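Local coordinates for protein dipeptidase AC. Metallo peptidase. MEROPS family M19 (Rhodobacter sphaeroides, PDB 3FDG) that probably hydrolyses dipeptides as a metal-dependent dipeptidase of the M19 family, with two magnesium ions bound in this crystal structure, at residues B[134-139]-B[158-163]; B[140-145]-B[168-173]; B[186-191]-B[209-214]; B[205-210]-B[228-233]. All coordinates share one frame; numbering follows the deposited sequence.

Contacts 1 and 4 lie in the core and are almost wholly buried, their centres about 10 Å apart, while contacts 2 and 3 sit farther out and are partly buried. Strands 157-161 and 205-206 are neighbours in one parallel sheet, which ties contact 1 to contact 4; in both, backbone and short polar side chains bond closely, and both place residues on the same magnesium ion. Contact 3 shares S209 and H210 with contact 4 but touches its partner farther along the loop, with one hydrogen bond from a side-chain amide and some aliphatic packing. Contact 2 relies on van der Waals packing between loops, and T189 in 186-191 bonds to its V169 and F170.

Contact 1: B[134-139]-B[158-163]; sequences MHMEGA and RSLGPV. With MG (magnesium ion), chain F; MG (magnesium ion), chain E.
With CG anti to the backbone N in H135 (chi1 173°) and OG likewise in S159 (chi1 -172°), the imidazole of one and the hydroxyl of the other project to the same face of the sheet and meet there. H135 ND1 and S159 OG are 2.8 Å apart and hydrogen-bonded, the hydroxyl lying at the ring edge near its plane, so the bond limits rotation of the ring. On the other face M136 and L160 run side by side and point the same way. The tight pair is M136 CB with L160 CD1 at 3.4 Å, and the same methyl also reaches the CB of A139.

Parallel strands 134-137 and 158-161 hold these groups in step. R158 N donates to M134 O, M136 N to S159 O at 3.1 Å, and G161 N to M136 O at 2.8 Å. Past the end of strand 134-137 two more backbone bonds follow: G138 N bonds to G161 O at 2.8 Å, and A139 N donates to P162 O at 3.1 Å from well above the carbonyl plane.

E137 leaves its strand on the H135 face with an extended chain, and its carboxylate bridges the two magnesium ions, OE1 binding one at 2.0 Å and OE2 the other at 2.1 Å. H11 and D13 join OE1 on the first ion, H210 and H231 join OE2 on the second. Strand 130-137, helix 147-155 and strand 157-161 form a beta-alpha-beta unit, and a glutamate at the end of its first strand bridging two metals is typical of the binuclear centre of M19 membrane dipeptidases, which have a TIM-barrel fold.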
loop_
_atom_site.group_PDB
_atom_site.type_symbol
_atom_site.label_atom_id
_atom_site.label_comp_id
_atom_site.label_asym_id
_atom_site.label_seq_id
_atom_site.Cartn_x
_atom_site.Cartn_y
_atom_site.Cartn_z
ATOM N N MET B 134 -9.586 4.732 6.481
ATOM C CA MET B 134 -8.139 4.764 6.655
ATOM C C MET B 134 -7.648 6.205 6.562
ATOM O O MET B 134 -7.756 6.876 5.485
ATOM C CB MET B 134 -7.426 3.807 5.648
ATOM C CG MET B 134 -5.877 3.766 5.772
ATOM S SD MET B 134 -5.036 2.765 4.407
ATOM C CE MET B 134 -5.754 1.107 4.708
ATOM N N HIS B 135 -7.064 6.634 7.691
ATOM C CA HIS B 135 -6.595 7.996 7.945
ATOM C C HIS B 135 -5.095 7.994 8.292
ATOM O O HIS B 135 -4.592 7.086 8.930
ATOM C CB HIS B 135 -7.423 8.654 9.079
ATOM C CG HIS B 135 -6.879 9.988 9.499
ATOM N ND1 HIS B 135 -7.083 11.117 8.748
ATOM C CD2 HIS B 135 -6.091 10.367 10.545
ATOM C CE1 HIS B 135 -6.470 12.145 9.315
ATOM N NE2 HIS B 135 -5.840 11.710 10.391
ATOM N N MET B 136 -4.342 8.975 7.792
ATOM C CA MET B 136 -2.938 9.078 8.148
ATOM C C MET B 136 -2.761 10.389 8.903
ATOM O O MET B 136 -3.117 11.439 8.387
ATOM C CB MET B 136 -2.051 9.115 6.886
ATOM C CG MET B 136 -0.541 9.139 7.134
ATOM S SD MET B 136 0.430 8.847 5.552
ATOM C CE MET B 136 0.096 7.090 5.398
ATOM N N GLU B 137 -2.209 10.304 10.107
ATOM C CA GLU B 137 -2.031 11.482 10.977
ATOM C C GLU B 137 -0.561 11.912 10.953
ATOM O O GLU B 137 0.273 11.321 11.653
ATOM C CB GLU B 137 -2.477 11.145 12.420
ATOM C CG GLU B 137 -2.175 12.285 13.453
ATOM C CD GLU B 137 -2.865 12.076 14.784
ATOM O OE1 GLU B 137 -3.132 10.937 15.166
ATOM O OE2 GLU B 137 -3.170 13.062 15.448
ATOM N N GLY B 138 -0.234 12.854 10.079
ATOM C CA GLY B 138 1.151 13.196 9.865
ATOM C C GLY B 138 1.550 12.399 8.647
ATOM O O GLY B 138 1.273 11.186 8.565
ATOM N N ALA B 139 2.168 13.084 7.691
ATOM C CA ALA B 139 2.442 12.506 6.398
ATOM C C ALA B 139 3.919 12.038 6.232
ATOM O O ALA B 139 4.460 11.989 5.114
ATOM C CB ALA B 139 2.083 13.520 5.317
ATOM N N ARG B 158 -8.037 7.610 2.606
ATOM C CA ARG B 158 -8.995 8.597 2.139
ATOM C C ARG B 158 -8.921 9.876 2.929
ATOM O O ARG B 158 -9.714 10.770 2.686
ATOM C CB ARG B 158 -10.434 8.047 2.152
ATOM C CG ARG B 158 -10.710 6.876 1.124
ATOM C CD ARG B 158 -10.675 7.388 -0.300
ATOM N NE ARG B 158 -10.888 6.304 -1.265
ATOM C CZ ARG B 158 -9.957 5.438 -1.684
ATOM N NH1 ARG B 158 -8.709 5.487 -1.221
ATOM N NH2 ARG B 158 -10.272 4.523 -2.617
ATOM N N SER B 159 -7.981 9.972 3.874
ATOM C CA SER B 159 -7.901 11.148 4.724
ATOM C C SER B 159 -6.447 11.301 5.156
ATOM O O SER B 159 -5.798 10.307 5.427
ATOM C CB SER B 159 -8.763 10.842 5.994
ATOM O OG SER B 159 -8.859 11.994 6.744
ATOM N N LEU B 160 -5.919 12.524 5.225
ATOM C CA LEU B 160 -4.516 12.702 5.589
ATOM C C LEU B 160 -4.348 14.063 6.283
ATOM O O LEU B 160 -4.752 15.101 5.731
ATOM C CB LEU B 160 -3.657 12.726 4.275
ATOM C CG LEU B 160 -2.173 13.097 4.391
ATOM C CD1 LEU B 160 -1.456 12.064 5.253
ATOM C CD2 LEU B 160 -1.476 13.164 3.021
ATOM N N GLY B 161 -3.731 14.056 7.459
ATOM C CA GLY B 161 -3.233 15.287 8.075
ATOM C C GLY B 161 -1.791 15.446 7.659
ATOM O O GLY B 161 -0.935 14.576 7.953
ATOM N N PRO B 162 -1.469 16.573 6.995
ATOM C CA PRO B 162 -0.063 16.620 6.586
ATOM C C PRO B 162 0.919 16.577 7.732
ATOM O O PRO B 162 2.039 16.145 7.535
ATOM C CB PRO B 162 0.063 17.975 5.862
ATOM C CG PRO B 162 -1.373 18.265 5.384
ATOM C CD PRO B 162 -2.271 17.678 6.450
ATOM N N VAL B 163 0.546 17.074 8.906
ATOM C CA VAL B 163 1.455 17.025 10.071
ATOM C C VAL B 163 0.770 16.514 11.335
ATOM O O VAL B 163 -0.413 16.700 11.537
ATOM C CB VAL B 163 2.066 18.418 10.385
ATOM C CG1 VAL B 163 2.764 18.971 9.163
ATOM C CG2 VAL B 163 0.942 19.424 10.878
HETATM MG MG MG F . -3.959 13.846 17.183
HETATM MG MG MG E . -4.076 10.246 16.791
HETATM O O HOH W 1 -2.215 10.186 17.655
HETATM O O HOH W 2 -4.470 14.767 19.250
HETATM O O HOH W 3 -1.981 13.277 18.424
#

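Contact 2: B[140-145]-B[168-173]; sequences EAIGAD and TVFGHG
Neither 140-145 nor 168-173 forms a regular helix or strand, and the two loops come together with their nearest CA atoms, those of E140 and T168, 6.3 Å apart. F170 carries much of the contact. Its ring presents an edge to the backbone of the other loop, where CZ lies 3.2 Å from I142 O and 3.7 Å from G143 O, both oxygens near the ring plane. I142 crosses the F170 side chain at about a right angle, its CG2 4.1 Å from CZ. Within its own loop the ring is covered on one face by V169 CG2, which sits over its centre and also meets A144 CB at 4.2 Å.

At the other end of the contact, E140 bends at chi2 (88°), bringing its carboxylate back to T168, where OE2 is 3.5 Å from CG2. The charge of that carboxylate is met elsewhere, by a salt bridge to R166. T168 in turn shapes its loop through an ST turn, F170 N donating to T168 OG1 at 3.1 Å, which probably helps to set the backbone from which the ring projects. Helix 190-202 adds A191 and L195 against F170.

Carbonyl oxygens facing the rim of a phenyl ring lie beside its slightly positive C-H groups, so the approach is probably mildly favourable electrostatically. Between these two loops, cohesion therefore comes from van der Waals and weak polar contact, while the stronger bonds hold each loop to its own surroundings.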
loop_
_atom_site.group_PDB
_atom_site.type_symbol
_atom_site.label_atom_id
_atom_site.label_comp_id
_atom_site.label_asym_id
_atom_site.label_seq_id
_atom_site.Cartn_x
_atom_site.Cartn_y
_atom_site.Cartn_z
ATOM N N GLU B 140 4.563 11.661 7.323
ATOM C CA GLU B 140 5.953 11.191 7.258
ATOM C C GLU B 140 6.190 10.020 6.309
ATOM O O GLU B 140 7.253 9.975 5.646
ATOM C CB GLU B 140 6.455 10.832 8.666
ATOM C CG GLU B 140 6.697 12.005 9.583
ATOM C CD GLU B 140 5.456 12.454 10.376
ATOM O OE1 GLU B 140 4.340 11.946 10.125
ATOM O OE2 GLU B 140 5.619 13.317 11.264
ATOM N N ALA B 141 5.216 9.104 6.187
ATOM C CA ALA B 141 5.393 7.932 5.324
ATOM C C ALA B 141 5.281 8.333 3.819
ATOM O O ALA B 141 5.457 7.502 2.929
ATOM C CB ALA B 141 4.399 6.889 5.669
ATOM N N ILE B 142 5.040 9.614 3.556
ATOM C CA ILE B 142 4.975 10.060 2.168
ATOM C C ILE B 142 6.199 10.927 1.858
ATOM O O ILE B 142 6.441 11.937 2.520
ATOM C CB ILE B 142 3.669 10.825 1.881
ATOM C CG1 ILE B 142 2.480 9.944 2.191
ATOM C CG2 ILE B 142 3.545 11.302 0.365
ATOM C CD1 ILE B 142 1.501 10.709 2.924
ATOM N N GLY B 143 6.972 10.515 0.853
ATOM C CA GLY B 143 8.106 11.312 0.404
ATOM C C GLY B 143 7.645 12.595 -0.261
ATOM O O GLY B 143 6.534 12.676 -0.761
ATOM N N ALA B 144 8.528 13.576 -0.267
ATOM C CA ALA B 144 8.291 14.861 -0.945
ATOM C C ALA B 144 7.867 14.703 -2.418
ATOM O O ALA B 144 7.131 15.517 -2.963
ATOM C CB ALA B 144 9.571 15.770 -0.816
ATOM N N ASP B 145 8.319 13.629 -3.050
ATOM C CA ASP B 145 7.952 13.310 -4.419
ATOM C C ASP B 145 6.448 12.914 -4.575
ATOM O O ASP B 145 5.928 12.888 -5.701
ATOM C CB ASP B 145 8.826 12.135 -4.826
ATOM C CG ASP B 145 8.754 11.018 -3.767
ATOM O OD1 ASP B 145 9.545 11.081 -2.782
ATOM O OD2 ASP B 145 7.820 10.204 -3.841
ATOM N N THR B 168 7.643 18.189 9.377
ATOM C CA THR B 168 7.663 17.216 8.265
ATOM C C THR B 168 8.235 17.908 7.011
ATOM O O THR B 168 8.497 19.106 7.046
ATOM C CB THR B 168 6.262 16.618 7.953
ATOM O OG1 THR B 168 5.472 17.567 7.204
ATOM C CG2 THR B 168 5.531 16.200 9.216
ATOM N N VAL B 169 8.449 17.183 5.914
ATOM C CA VAL B 169 8.873 17.856 4.649
ATOM C C VAL B 169 7.809 18.721 4.014
ATOM O O VAL B 169 8.099 19.498 3.070
ATOM C CB VAL B 169 9.401 16.862 3.583
ATOM C CG1 VAL B 169 10.647 16.187 4.115
ATOM C CG2 VAL B 169 8.309 15.812 3.227
ATOM N N PHE B 170 6.598 18.645 4.565
ATOM C CA PHE B 170 5.434 19.364 4.010
ATOM C C PHE B 170 5.122 20.680 4.744
ATOM O O PHE B 170 4.474 21.573 4.177
ATOM C CB PHE B 170 4.215 18.428 4.062
ATOM C CG PHE B 170 4.467 17.155 3.317
ATOM C CD1 PHE B 170 4.728 17.213 1.932
ATOM C CD2 PHE B 170 4.541 15.940 3.983
ATOM C CE1 PHE B 170 4.994 16.031 1.199
ATOM C CE2 PHE B 170 4.808 14.739 3.248
ATOM C CZ PHE B 170 5.031 14.791 1.872
ATOM N N GLY B 171 5.580 20.785 5.987
ATOM C CA GLY B 171 5.145 21.878 6.872
ATOM C C GLY B 171 5.273 21.527 8.334
ATOM O O GLY B 171 5.976 20.555 8.718
ATOM N N HIS B 172 4.580 22.302 9.170
ATOM C CA HIS B 172 4.875 22.301 10.601
ATOM C C HIS B 172 3.633 22.195 11.442
ATOM O O HIS B 172 2.657 22.899 11.195
ATOM C CB HIS B 172 5.671 23.584 10.944
ATOM C CG HIS B 172 6.988 23.671 10.235
ATOM N ND1 HIS B 172 8.140 23.098 10.740
ATOM C CD2 HIS B 172 7.344 24.279 9.074
ATOM C CE1 HIS B 172 9.142 23.330 9.904
ATOM N NE2 HIS B 172 8.680 24.018 8.874
ATOM N N GLY B 173 3.673 21.301 12.434
ATOM C CA GLY B 173 2.634 21.174 13.430
ATOM C C GLY B 173 2.860 22.063 14.643
ATOM O O GLY B 173 3.973 22.580 14.856
#

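Contact 3: B[186-191]-B[209-214]; sequences EGLTEA and SHLNEK. With MG (magnesium ion), chain F.
N212 reaches across to the backbone of E186, its ND2 donating to E186 O at 3.0 Å with an N-H...O angle of 158°. The oxygen lies in the plane of the N212 amide, although the donor itself stands above the plane of the E186 carbonyl. Beside this bond K214 CB rests on the backbone of G187, 3.6 Å from its N. Deeper in, L188 CD2 meets L211 CD1 at 4.2 Å, an aliphatic contact that closes the buried end of the interface.

The next shell explains how N212 is presented. Its CG stands between the backbone N and the carbonyl carbon (chi1 67°), and the residue is the N-cap of helix 213-222: OD1 takes a backbone N of that helix while ND2 is directed to E186. The amide is thus held from both ends, which fixes its flip. The chain of K214 continues past G187 to a salt bridge with D183. On the opposing segment L188 N donates to D218, and T189 is the N-cap of helix 190-202, its hydroxyl also bonded to V169 O.

Two residues before N212, H210 binds a magnesium ion through NE2 at 2.2 Å, together with E137, H231 and two waters; its ND1 is hydrogen-bonded to S165. The loop from the metal site thus runs outward to the N-cap asparagine. V219 of helix 213-222 packs against both L188 and L211, so the contact joins the loop leading into helix 190-202 to the start of helix 213-222, the helices that flank strand 205-206 in the chain.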
loop_
_atom_site.group_PDB
_atom_site.type_symbol
_atom_site.label_atom_id
_atom_site.label_comp_id
_atom_site.label_asym_id
_atom_site.label_seq_id
_atom_site.Cartn_x
_atom_site.Cartn_y
_atom_site.Cartn_z
ATOM N N GLU B 186 6.380 28.141 10.842
ATOM C CA GLU B 186 6.224 28.433 9.403
ATOM C C GLU B 186 5.099 27.654 8.736
ATOM O O GLU B 186 4.622 26.623 9.269
ATOM C CB GLU B 186 7.515 28.159 8.631
ATOM C CG GLU B 186 8.804 28.705 9.279
ATOM C CD GLU B 186 9.989 27.906 8.760
ATOM O OE1 GLU B 186 10.392 28.224 7.626
ATOM O OE2 GLU B 186 10.473 26.933 9.439
ATOM N N GLY B 187 4.710 28.126 7.547
ATOM C CA GLY B 187 3.633 27.513 6.764
ATOM C C GLY B 187 4.109 26.304 5.975
ATOM O O GLY B 187 5.156 25.701 6.296
ATOM N N LEU B 188 3.338 25.952 4.954
ATOM C CA LEU B 188 3.647 24.787 4.139
ATOM C C LEU B 188 4.901 25.024 3.336
ATOM O O LEU B 188 5.166 26.155 2.893
ATOM C CB LEU B 188 2.511 24.462 3.185
ATOM C CG LEU B 188 1.160 24.181 3.849
ATOM C CD1 LEU B 188 0.181 23.768 2.783
ATOM C CD2 LEU B 188 1.335 23.077 4.927
ATOM N N THR B 189 5.696 23.965 3.178
ATOM C CA THR B 189 6.784 23.984 2.205
ATOM C C THR B 189 6.266 23.922 0.781
ATOM O O THR B 189 5.073 23.737 0.557
ATOM C CB THR B 189 7.687 22.778 2.418
ATOM O OG1 THR B 189 6.909 21.596 2.192
ATOM C CG2 THR B 189 8.154 22.776 3.843
ATOM N N GLU B 190 7.171 24.016 -0.194
ATOM C CA GLU B 190 6.776 23.784 -1.571
ATOM C C GLU B 190 6.181 22.374 -1.719
ATOM O O GLU B 190 5.214 22.181 -2.444
ATOM C CB GLU B 190 7.969 23.989 -2.519
ATOM C CG GLU B 190 7.592 23.924 -4.028
ATOM C CD GLU B 190 7.627 22.491 -4.609
ATOM O OE1 GLU B 190 8.306 21.614 -4.015
ATOM O OE2 GLU B 190 6.985 22.232 -5.667
ATOM N N ALA B 191 6.784 21.391 -1.044
ATOM C CA ALA B 191 6.260 20.011 -1.053
ATOM C C ALA B 191 4.852 19.940 -0.455
ATOM O O ALA B 191 3.987 19.155 -0.906
ATOM C CB ALA B 191 7.221 19.065 -0.285
ATOM N N SER B 209 -6.168 19.344 11.817
ATOM C CA SER B 209 -5.805 19.179 13.227
ATOM C C SER B 209 -4.306 18.936 13.356
ATOM O O SER B 209 -3.755 18.114 12.592
ATOM C CB SER B 209 -6.564 18.002 13.858
ATOM O OG SER B 209 -7.938 18.358 14.006
ATOM N N HIS B 210 -3.689 19.628 14.320
ATOM C CA HIS B 210 -2.223 19.645 14.584
ATOM C C HIS B 210 -1.498 20.644 13.684
ATOM O O HIS B 210 -0.414 21.100 14.008
ATOM C CB HIS B 210 -1.552 18.261 14.429
ATOM C CG HIS B 210 -1.982 17.274 15.477
ATOM N ND1 HIS B 210 -1.399 17.216 16.731
ATOM C CD2 HIS B 210 -2.887 16.269 15.436
ATOM C CE1 HIS B 210 -1.957 16.243 17.436
ATOM N NE2 HIS B 210 -2.860 15.648 16.672
ATOM N N LEU B 211 -2.050 20.976 12.530
ATOM C CA LEU B 211 -1.362 21.924 11.675
ATOM C C LEU B 211 -1.350 23.339 12.339
ATOM O O LEU B 211 -2.345 23.709 12.992
ATOM C CB LEU B 211 -2.088 21.952 10.324
ATOM C CG LEU B 211 -1.463 22.780 9.201
ATOM C CD1 LEU B 211 -0.000 22.309 8.851
ATOM C CD2 LEU B 211 -2.306 22.760 7.946
ATOM N N ASN B 212 -0.251 24.111 12.176
ATOM C CA ASN B 212 -0.167 25.447 12.796
ATOM C C ASN B 212 -0.907 26.494 11.971
ATOM O O ASN B 212 -1.448 26.181 10.881
ATOM C CB ASN B 212 1.287 25.885 13.111
ATOM C CG ASN B 212 2.140 26.134 11.846
ATOM O OD1 ASN B 212 1.607 26.313 10.726
ATOM N ND2 ASN B 212 3.453 26.118 12.021
ATOM N N GLU B 213 -1.013 27.710 12.491
ATOM C CA GLU B 213 -1.862 28.683 11.833
ATOM C C GLU B 213 -1.430 29.052 10.397
ATOM O O GLU B 213 -2.287 29.216 9.516
ATOM C CB GLU B 213 -2.016 29.960 12.699
ATOM C CG GLU B 213 -3.215 30.807 12.218
ATOM C CD GLU B 213 -3.636 31.865 13.249
ATOM O OE1 GLU B 213 -3.306 31.738 14.441
ATOM O OE2 GLU B 213 -4.357 32.800 12.875
ATOM N N LYS B 214 -0.139 29.262 10.172
ATOM C CA LYS B 214 0.371 29.614 8.814
ATOM C C LYS B 214 0.069 28.471 7.808
ATOM O O LYS B 214 -0.403 28.694 6.706
ATOM C CB LYS B 214 1.875 29.934 8.852
ATOM C CG LYS B 214 2.170 31.297 9.499
ATOM C CD LYS B 214 3.629 31.733 9.237
ATOM C CE LYS B 214 3.944 33.033 9.997
ATOM N NZ LYS B 214 3.975 32.805 11.486
HETATM MG MG MG F . -3.959 13.846 17.183
HETATM O O HOH W 2 -4.470 14.767 19.250
HETATM O O HOH W 3 -1.981 13.277 18.424
#

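Contact 4: B[205-210]-B[228-233]; sequences MLDLSH and VATHSN. With MG (magnesium ion), chain F.
The imidazoles of H210 and H231 meet obliquely, their planes at 63° and centroids 5.2 Å apart, with H231 NE2 at the edge of the H210 ring and D207 OD2 near the plane at the edge of the H231 ring. Both bind one magnesium ion through NE2, H210 at 2.2 Å and H231 at 2.3 Å. Outside the pair, H11 stacks on H231 and the ring of W164 meets H210.

A third flat group, the D207 carboxylate, is gripped through both oxygens. T230 N and S209 N reach OD1 from opposite faces of its plane, the latter closing an Asx turn, while T230 OG1 donates to OD2 at 2.5 Å. That hydroxyl also accepts from H231 ND1 at 2.9 Å; through T230, D207 probably helps to orient H231. S209 OG accepts from H231 N at 3.0 Å and bonds to S232 OG at 2.7 Å.

Behind the site L208 N donates to V228 O in its carbonyl plane, and M205 crosses V228 at about a right angle. Two ligand histidines just past strands 205-206 and 228-229 are characteristic of a metal site at the C-terminal mouth of a TIM barrel.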
loop_
_atom_site.group_PDB
_atom_site.type_symbol
_atom_site.label_atom_id
_atom_site.label_comp_id
_atom_site.label_asym_id
_atom_site.label_seq_id
_atom_site.Cartn_x
_atom_site.Cartn_y
_atom_site.Cartn_z
ATOM N N MET B 205 -9.228 13.552 1.728
ATOM C CA MET B 205 -9.621 14.695 2.595
ATOM C C MET B 205 -8.402 15.121 3.396
ATOM O O MET B 205 -7.715 14.289 3.970
ATOM C CB MET B 205 -10.727 14.213 3.555
ATOM C CG MET B 205 -11.333 15.281 4.496
ATOM S SD MET B 205 -12.058 14.504 6.067
ATOM C CE MET B 205 -10.477 14.427 6.915
ATOM N N LEU B 206 -8.121 16.416 3.401
ATOM C CA LEU B 206 -7.090 16.983 4.232
ATOM C C LEU B 206 -7.611 17.262 5.648
ATOM O O LEU B 206 -8.745 17.782 5.823
ATOM C CB LEU B 206 -6.595 18.285 3.596
ATOM C CG LEU B 206 -5.901 18.013 2.266
ATOM C CD1 LEU B 206 -5.913 19.276 1.316
ATOM C CD2 LEU B 206 -4.421 17.621 2.528
ATOM N N ASP B 207 -6.781 16.909 6.642
ATOM C CA ASP B 207 -7.134 17.101 8.046
ATOM C C ASP B 207 -6.184 18.148 8.631
ATOM O O ASP B 207 -4.950 17.938 8.659
ATOM C CB ASP B 207 -7.044 15.773 8.812
ATOM C CG ASP B 207 -7.350 15.939 10.297
ATOM O OD1 ASP B 207 -7.772 17.040 10.712
ATOM O OD2 ASP B 207 -7.171 14.976 11.051
ATOM N N LEU B 208 -6.741 19.268 9.112
ATOM C CA LEU B 208 -5.915 20.394 9.605
ATOM C C LEU B 208 -5.598 20.307 11.105
ATOM O O LEU B 208 -4.854 21.126 11.619
ATOM C CB LEU B 208 -6.626 21.732 9.363
ATOM C CG LEU B 208 -7.046 21.992 7.897
ATOM C CD1 LEU B 208 -7.876 23.224 7.689
ATOM C CD2 LEU B 208 -5.818 22.029 7.020
ATOM N N SER B 209 -6.168 19.344 11.817
ATOM C CA SER B 209 -5.805 19.179 13.227
ATOM C C SER B 209 -4.306 18.936 13.356
ATOM O O SER B 209 -3.755 18.114 12.592
ATOM C CB SER B 209 -6.564 18.002 13.858
ATOM O OG SER B 209 -7.938 18.358 14.006
ATOM N N HIS B 210 -3.689 19.628 14.320
ATOM C CA HIS B 210 -2.223 19.645 14.584
ATOM C C HIS B 210 -1.498 20.644 13.684
ATOM O O HIS B 210 -0.414 21.100 14.008
ATOM C CB HIS B 210 -1.552 18.261 14.429
ATOM C CG HIS B 210 -1.982 17.274 15.477
ATOM N ND1 HIS B 210 -1.399 17.216 16.731
ATOM C CD2 HIS B 210 -2.887 16.269 15.436
ATOM C CE1 HIS B 210 -1.957 16.243 17.436
ATOM N NE2 HIS B 210 -2.860 15.648 16.672
ATOM N N VAL B 228 -11.284 20.851 6.945
ATOM C CA VAL B 228 -11.660 19.917 7.987
ATOM C C VAL B 228 -10.616 19.840 9.071
ATOM O O VAL B 228 -9.431 19.731 8.779
ATOM C CB VAL B 228 -11.785 18.470 7.397
ATOM C CG1 VAL B 228 -12.144 17.455 8.489
ATOM C CG2 VAL B 228 -12.826 18.424 6.254
ATOM N N ALA B 229 -11.076 19.764 10.328
ATOM C CA ALA B 229 -10.178 19.520 11.464
ATOM C C ALA B 229 -10.891 18.430 12.206
ATOM O O ALA B 229 -11.980 18.652 12.743
ATOM C CB ALA B 229 -10.026 20.781 12.320
ATOM N N THR B 230 -10.331 17.232 12.175
ATOM C CA THR B 230 -11.065 16.035 12.663
ATOM C C THR B 230 -11.149 15.965 14.150
ATOM O O THR B 230 -11.995 15.245 14.704
ATOM C CB THR B 230 -10.419 14.688 12.187
ATOM O OG1 THR B 230 -9.071 14.576 12.641
ATOM C CG2 THR B 230 -10.489 14.568 10.604
ATOM N N HIS B 231 -10.253 16.670 14.797
ATOM C CA HIS B 231 -10.171 16.563 16.277
ATOM C C HIS B 231 -9.544 17.793 16.931
ATOM O O HIS B 231 -8.394 17.765 17.407
ATOM C CB HIS B 231 -9.597 15.206 16.760
ATOM C CG HIS B 231 -8.147 14.904 16.413
ATOM N ND1 HIS B 231 -7.642 14.924 15.126
ATOM C CD2 HIS B 231 -7.111 14.516 17.213
ATOM C CE1 HIS B 231 -6.365 14.576 15.148
ATOM N NE2 HIS B 231 -6.029 14.288 16.392
ATOM N N SER B 232 -10.353 18.851 17.006
ATOM C CA SER B 232 -9.897 20.149 17.535
ATOM C C SER B 232 -11.090 20.893 18.073
ATOM O O SER B 232 -12.211 20.776 17.535
ATOM C CB SER B 232 -9.265 21.036 16.422
ATOM O OG SER B 232 -8.120 20.438 15.790
ATOM N N ASN B 233 -10.834 21.707 19.102
ATOM C CA ASN B 233 -11.932 22.423 19.770
ATOM C C ASN B 233 -11.795 23.947 19.588
ATOM O O ASN B 233 -11.088 24.423 18.669
ATOM C CB ASN B 233 -12.059 21.958 21.255
ATOM C CG ASN B 233 -12.251 20.438 21.405
ATOM O OD1 ASN B 233 -12.774 19.773 20.520
ATOM N ND2 ASN B 233 -11.781 19.888 22.518
HETATM MG MG MG F . -3.959 13.846 17.183
HETATM O O HOH W 4 -8.901 20.557 5.141
HETATM O O HOH W 2 -4.470 14.767 19.250
HETATM O O HOH W 3 -1.981 13.277 18.424
#